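Local structure of prephenate dehydratase:Amino acid-binding ACT (Brucella abortus, 6VH5) at residues 95-100 against 292-297; 214-219 against 262-267. The protein probably catalyses the decarboxylating dehydration of prephenate to phenylpyruvate in phenylalanine biosynthesis, and binds phenylalanine at its ACT domain. All coordinates share one frame; numbering follows the deposited sequence.

Contact 1 (95-100 against 292-297); sequences MHIVGE and GVYKGS
The junction between the catalytic prephenate dehydratase domain and the ACT domain is built here from two outermost strands, 96-104 and 286-295, which run nearly parallel, their axes 15° apart. Ile97 meets Tyr294 across it: the CG2 methyl sits over one face of the ring, toward its rim, 3.5 Å from CE2, in a CH-pi contact. A branched aliphatic suits this place, since with CG2 anti to the backbone N that methyl is turned onto the ring. Tyr294 CB packs against the backbone at Gly99 N, 3.6 Å away, and the hydroxyl at the far end of the ring reaches Thr218 OG1 on the neighbouring ACT strand. Glycine suits position 292, where a side chain would run into Ile97 O, already 3.6 Å from Gly292 CA. Further along, two waters bridge the backbones: one links Val98 O to Lys295 N, at 3.1 and 2.8 Å, and another accepts from Glu100 N and donates to Lys295 O. Past the end of the ACT strand, Ser297 N gives Glu100 OE2 a nearly straight hydrogen bond of 2.9 Å on its anti lone pair. The same carboxylate forms salt bridges through OE1 to Arg195 and through OE2 to Arg300, two positive charges that would probably favour its ionised form.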
loop_
_atom_site.group_PDB
_atom_site.type_symbol
_atom_site.label_atom_id
_atom_site.label_comp_id
_atom_site.label_asym_id
_atom_site.label_seq_id
_atom_site.Cartn_x
_atom_site.Cartn_y
_atom_site.Cartn_z
ATOM N N MET A 95 16.372 -2.286 -11.665
ATOM C CA MET A 95 17.002 -2.348 -10.362
ATOM C C MET A 95 16.785 -3.718 -9.752
ATOM O O MET A 95 15.950 -4.509 -10.205
ATOM C CB MET A 95 16.508 -1.247 -9.433
ATOM C CG MET A 95 17.096 0.087 -9.825
ATOM S SD MET A 95 16.700 1.382 -8.674
ATOM C CE MET A 95 15.750 2.479 -9.725
ATOM N N HIS A 96 17.596 -3.993 -8.740
ATOM C CA HIS A 96 17.667 -5.312 -8.149
ATOM C C HIS A 96 17.596 -5.205 -6.636
ATOM O O HIS A 96 17.975 -4.194 -6.039
ATOM C CB HIS A 96 18.968 -5.994 -8.567
ATOM C CG HIS A 96 19.147 -6.078 -10.054
ATOM N ND1 HIS A 96 18.946 -7.240 -10.769
ATOM C CD2 HIS A 96 19.513 -5.138 -10.958
ATOM C CE1 HIS A 96 19.175 -7.009 -12.051
ATOM N NE2 HIS A 96 19.528 -5.744 -12.192
ATOM N N ILE A 97 17.100 -6.266 -6.022
ATOM C CA ILE A 97 17.090 -6.388 -4.576
ATOM C C ILE A 97 18.388 -7.064 -4.161
ATOM O O ILE A 97 18.695 -8.167 -4.619
ATOM C CB ILE A 97 15.869 -7.189 -4.116
ATOM C CG1 ILE A 97 14.615 -6.579 -4.745
ATOM C CG2 ILE A 97 15.790 -7.191 -2.598
ATOM C CD1 ILE A 97 13.371 -7.400 -4.555
ATOM N N VAL A 98 19.160 -6.404 -3.305
ATOM C CA VAL A 98 20.430 -6.929 -2.829
ATOM C C VAL A 98 20.439 -7.099 -1.317
ATOM O O VAL A 98 21.498 -7.311 -0.725
ATOM C CB VAL A 98 21.604 -6.044 -3.290
ATOM C CG1 VAL A 98 21.755 -6.115 -4.813
ATOM C CG2 VAL A 98 21.372 -4.627 -2.858
ATOM N N GLY A 99 19.271 -7.022 -0.686
ATOM C CA GLY A 99 19.150 -7.172 0.743
ATOM C C GLY A 99 17.751 -6.870 1.243
ATOM O O GLY A 99 16.929 -6.282 0.529
ATOM N N GLU A 100 17.471 -7.283 2.474
ATOM C CA GLU A 100 16.215 -6.983 3.139
ATOM C C GLU A 100 16.522 -6.597 4.577
ATOM O O GLU A 100 17.623 -6.828 5.083
ATOM C CB GLU A 100 15.224 -8.178 3.074
ATOM C CG GLU A 100 15.620 -9.415 3.879
ATOM C CD GLU A 100 14.524 -10.506 3.922
ATOM O OE1 GLU A 100 13.434 -10.322 3.324
ATOM O OE2 GLU A 100 14.755 -11.555 4.573
ATOM N N GLY A 292 15.823 -10.398 -7.839
ATOM C CA GLY A 292 16.901 -10.366 -6.872
ATOM C C GLY A 292 17.189 -11.683 -6.187
ATOM O O GLY A 292 16.309 -12.548 -6.057
ATOM N N VAL A 293 18.441 -11.847 -5.758
ATOM C CA VAL A 293 18.912 -13.042 -5.053
ATOM C C VAL A 293 19.786 -12.548 -3.908
ATOM O O VAL A 293 20.901 -12.061 -4.144
ATOM C CB VAL A 293 19.711 -13.986 -5.958
ATOM C CG1 VAL A 293 20.178 -15.191 -5.160
ATOM C CG2 VAL A 293 18.896 -14.384 -7.179
ATOM N N TYR A 294 19.279 -12.640 -2.675
ATOM C CA TYR A 294 19.878 -11.900 -1.572
ATOM C C TYR A 294 19.795 -12.683 -0.265
ATOM O O TYR A 294 18.956 -13.576 -0.094
ATOM C CB TYR A 294 19.216 -10.524 -1.427
ATOM C CG TYR A 294 17.693 -10.517 -1.412
ATOM C CD1 TYR A 294 16.992 -10.332 -0.224
ATOM C CD2 TYR A 294 16.958 -10.655 -2.582
ATOM C CE1 TYR A 294 15.608 -10.298 -0.200
ATOM C CE2 TYR A 294 15.566 -10.639 -2.566
ATOM C CZ TYR A 294 14.897 -10.453 -1.373
ATOM O OH TYR A 294 13.517 -10.421 -1.348
ATOM N N LYS A 295 20.665 -12.303 0.674
ATOM C CA LYS A 295 20.674 -12.920 1.992
ATOM C C LYS A 295 19.369 -12.629 2.720
ATOM O O LYS A 295 18.823 -11.526 2.629
ATOM C CB LYS A 295 21.846 -12.403 2.829
ATOM C CG LYS A 295 23.220 -12.766 2.301
ATOM C CD LYS A 295 24.313 -12.131 3.156
ATOM C CE LYS A 295 25.704 -12.472 2.642
ATOM N NZ LYS A 295 26.777 -11.871 3.490
ATOM N N GLY A 296 18.877 -13.623 3.457
ATOM C CA GLY A 296 17.639 -13.499 4.199
ATOM C C GLY A 296 17.880 -13.164 5.660
ATOM O O GLY A 296 18.873 -13.577 6.257
ATOM N N SER A 297 16.957 -12.402 6.232
ATOM C CA SER A 297 17.119 -11.978 7.613
ATOM C C SER A 297 16.914 -13.153 8.565
ATOM O O SER A 297 16.160 -14.088 8.284
ATOM C CB SER A 297 16.146 -10.849 7.945
ATOM O OG SER A 297 16.325 -10.421 9.281
HETATM O O HOH W 1 22.384 -10.168 0.158
HETATM O O HOH W 2 19.796 -8.839 3.613
#

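Contact 2 (214-219 against 262-267); sequences RIVTTF and YADIEG
Thr217 and Ile265 face each other as a hydrogen-bonded antiparallel pair: Thr217 N gives to Ile265 O and Ile265 N to Thr217 O, both at 2.9 Å and with N-H...O angles of 166°. Phe219 and Ala263 repeat this two residues on. At the other end Gly267 N reaches Ile215 O from above the carbonyl plane, a more bent bond at 135°. In the non-hydrogen-bonded pairs between, CA-H groups point at carbonyls, as from Thr218 CA to Ala263 O at 3.2 Å.

These are the two central strands, 215-224 and 258-266, of the four-stranded antiparallel ACT sheet, whose faces differ in character. On the face of Phe219, Ala263 and Ile265 the packing is apolar, and helix 272-283 lies against it. Ala263 CB stands over the Phe219 ring, toward its rim, 3.9 Å from CZ; a methyl is small enough to lie close against a ring face. Ile265 CG2 meets the ring's edge at CE2.

Side-chain polar contacts add to this. Beta-branched threonine offers a strand both a hydroxyl and a methyl, and Thr218 uses both: OG1 (chi1 -67°) donates to Asp264 OD1 at 2.6 Å, from well above the carboxylate plane, while CG2, anti to the backbone N, lies 3.4 Å from Tyr262 OH. Asp264 is short enough to take that hydroxyl on OD1 while OD2 forms a salt bridge to Arg195 of the catalytic domain. On the Ile265 face Thr217 OG1 donates to Gly267 O at 2.9 Å, a second link where the strand ends.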
loop_
_atom_site.group_PDB
_atom_site.type_symbol
_atom_site.label_atom_id
_atom_site.label_comp_id
_atom_site.label_asym_id
_atom_site.label_seq_id
_atom_site.Cartn_x
_atom_site.Cartn_y
_atom_site.Cartn_z
ATOM N N ARG A 214 20.622 -18.534 4.720
ATOM C CA ARG A 214 19.311 -18.076 4.279
ATOM C C ARG A 214 19.473 -17.220 3.027
ATOM O O ARG A 214 20.218 -16.233 3.030
ATOM C CB ARG A 214 18.602 -17.308 5.396
ATOM N N ILE A 215 18.789 -17.611 1.955
ATOM C CA ILE A 215 18.828 -16.915 0.678
ATOM C C ILE A 215 17.398 -16.723 0.190
ATOM O O ILE A 215 16.569 -17.634 0.291
ATOM C CB ILE A 215 19.650 -17.701 -0.362
ATOM C CG1 ILE A 215 21.052 -18.001 0.174
ATOM C CG2 ILE A 215 19.710 -16.945 -1.678
ATOM C CD1 ILE A 215 21.948 -16.800 0.232
ATOM N N VAL A 216 17.107 -15.539 -0.343
ATOM C CA VAL A 216 15.788 -15.226 -0.880
ATOM C C VAL A 216 15.930 -14.909 -2.358
ATOM O O VAL A 216 16.851 -14.194 -2.763
ATOM C CB VAL A 216 15.122 -14.050 -0.142
ATOM C CG1 VAL A 216 13.755 -13.753 -0.749
ATOM C CG2 VAL A 216 15.020 -14.355 1.347
ATOM N N THR A 217 15.029 -15.454 -3.164
ATOM C CA THR A 217 14.930 -15.102 -4.569
ATOM C C THR A 217 13.559 -14.493 -4.799
ATOM O O THR A 217 12.542 -15.079 -4.414
ATOM C CB THR A 217 15.162 -16.313 -5.488
ATOM O OG1 THR A 217 16.537 -16.706 -5.409
ATOM C CG2 THR A 217 14.845 -15.954 -6.939
ATOM N N THR A 218 13.539 -13.301 -5.378
ATOM C CA THR A 218 12.305 -12.593 -5.671
ATOM C C THR A 218 12.155 -12.524 -7.179
ATOM O O THR A 218 13.124 -12.227 -7.882
ATOM C CB THR A 218 12.306 -11.183 -5.058
ATOM O OG1 THR A 218 12.294 -11.267 -3.625
ATOM C CG2 THR A 218 11.088 -10.396 -5.525
ATOM N N PHE A 219 10.959 -12.833 -7.671
ATOM C CA PHE A 219 10.721 -12.831 -9.102
ATOM C C PHE A 219 9.265 -12.494 -9.384
ATOM O O PHE A 219 8.401 -12.588 -8.510
ATOM C CB PHE A 219 11.084 -14.188 -9.731
ATOM C CG PHE A 219 10.313 -15.359 -9.160
ATOM C CD1 PHE A 219 9.147 -15.803 -9.763
ATOM C CD2 PHE A 219 10.766 -16.018 -8.029
ATOM C CE1 PHE A 219 8.448 -16.892 -9.245
ATOM C CE2 PHE A 219 10.071 -17.090 -7.503
ATOM C CZ PHE A 219 8.907 -17.531 -8.114
ATOM N N TYR A 262 3.966 -11.383 -7.952
ATOM C CA TYR A 262 5.219 -11.025 -7.307
ATOM C C TYR A 262 5.468 -12.059 -6.221
ATOM O O TYR A 262 4.577 -12.327 -5.415
ATOM C CB TYR A 262 5.134 -9.597 -6.732
ATOM C CG TYR A 262 6.386 -9.057 -6.076
ATOM C CD1 TYR A 262 7.176 -8.103 -6.714
ATOM C CD2 TYR A 262 6.743 -9.451 -4.785
ATOM C CE1 TYR A 262 8.312 -7.575 -6.097
ATOM C CE2 TYR A 262 7.877 -8.945 -4.160
ATOM C CZ TYR A 262 8.660 -8.007 -4.822
ATOM O OH TYR A 262 9.789 -7.512 -4.202
ATOM N N ALA A 263 6.661 -12.644 -6.199
ATOM C CA ALA A 263 6.895 -13.779 -5.317
ATOM C C ALA A 263 8.299 -13.757 -4.732
ATOM O O ALA A 263 9.253 -13.333 -5.391
ATOM C CB ALA A 263 6.678 -15.106 -6.061
ATOM N N ASP A 264 8.402 -14.207 -3.483
ATOM C CA ASP A 264 9.664 -14.506 -2.820
ATOM C C ASP A 264 9.675 -15.998 -2.500
ATOM O O ASP A 264 8.673 -16.528 -2.006
ATOM C CB ASP A 264 9.829 -13.728 -1.502
ATOM C CG ASP A 264 9.845 -12.200 -1.670
ATOM O OD1 ASP A 264 9.826 -11.665 -2.804
ATOM O OD2 ASP A 264 9.883 -11.528 -0.615
ATOM N N ILE A 265 10.791 -16.676 -2.777
ATOM C CA ILE A 265 11.008 -18.042 -2.309
ATOM C C ILE A 265 12.308 -18.053 -1.509
ATOM O O ILE A 265 13.176 -17.184 -1.660
ATOM C CB ILE A 265 11.073 -19.101 -3.446
ATOM C CG1 ILE A 265 12.209 -18.778 -4.405
ATOM C CG2 ILE A 265 9.752 -19.218 -4.217
ATOM C CD1 ILE A 265 12.320 -19.736 -5.537
ATOM N N GLU A 266 12.423 -19.043 -0.636
ATOM C CA GLU A 266 13.643 -19.295 0.127
ATOM C C GLU A 266 14.446 -20.338 -0.642
ATOM O O GLU A 266 14.105 -21.522 -0.654
ATOM C CB GLU A 266 13.295 -19.733 1.546
ATOM C CG GLU A 266 12.537 -18.633 2.299
ATOM C CD GLU A 266 12.136 -18.994 3.721
ATOM O OE1 GLU A 266 11.812 -20.174 4.000
ATOM O OE2 GLU A 266 12.153 -18.075 4.569
ATOM N N GLY A 267 15.478 -19.883 -1.323
ATOM C CA GLY A 267 16.295 -20.715 -2.173
ATOM C C GLY A 267 17.114 -19.867 -3.117
ATOM O O GLY A 267 16.851 -18.680 -3.329
#

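How the contacts relate
From the N terminus, the chain passes through 95-100 in the catalytic domain and returns 192 residues later at 292-297, so contact 1 closes a long loop that takes in the rest of that domain and most of the ACT domain. Contact 2 is nested inside it, closing a short loop that holds helix 229-240 and the edge strand 243-251. Strand 286-295 then pairs with strand 215-224, putting both contacts in reach of one sheet: Tyr294 O lies 2.7 Å from Val216 N, probably a hydrogen bond. Contact 2 is thus internal to the ACT domain, whereas contact 1 joins that sheet to the catalytic-domain sheet that ends in strand 96-104, and Ile97 CD1 packs on Tyr262 OH between them.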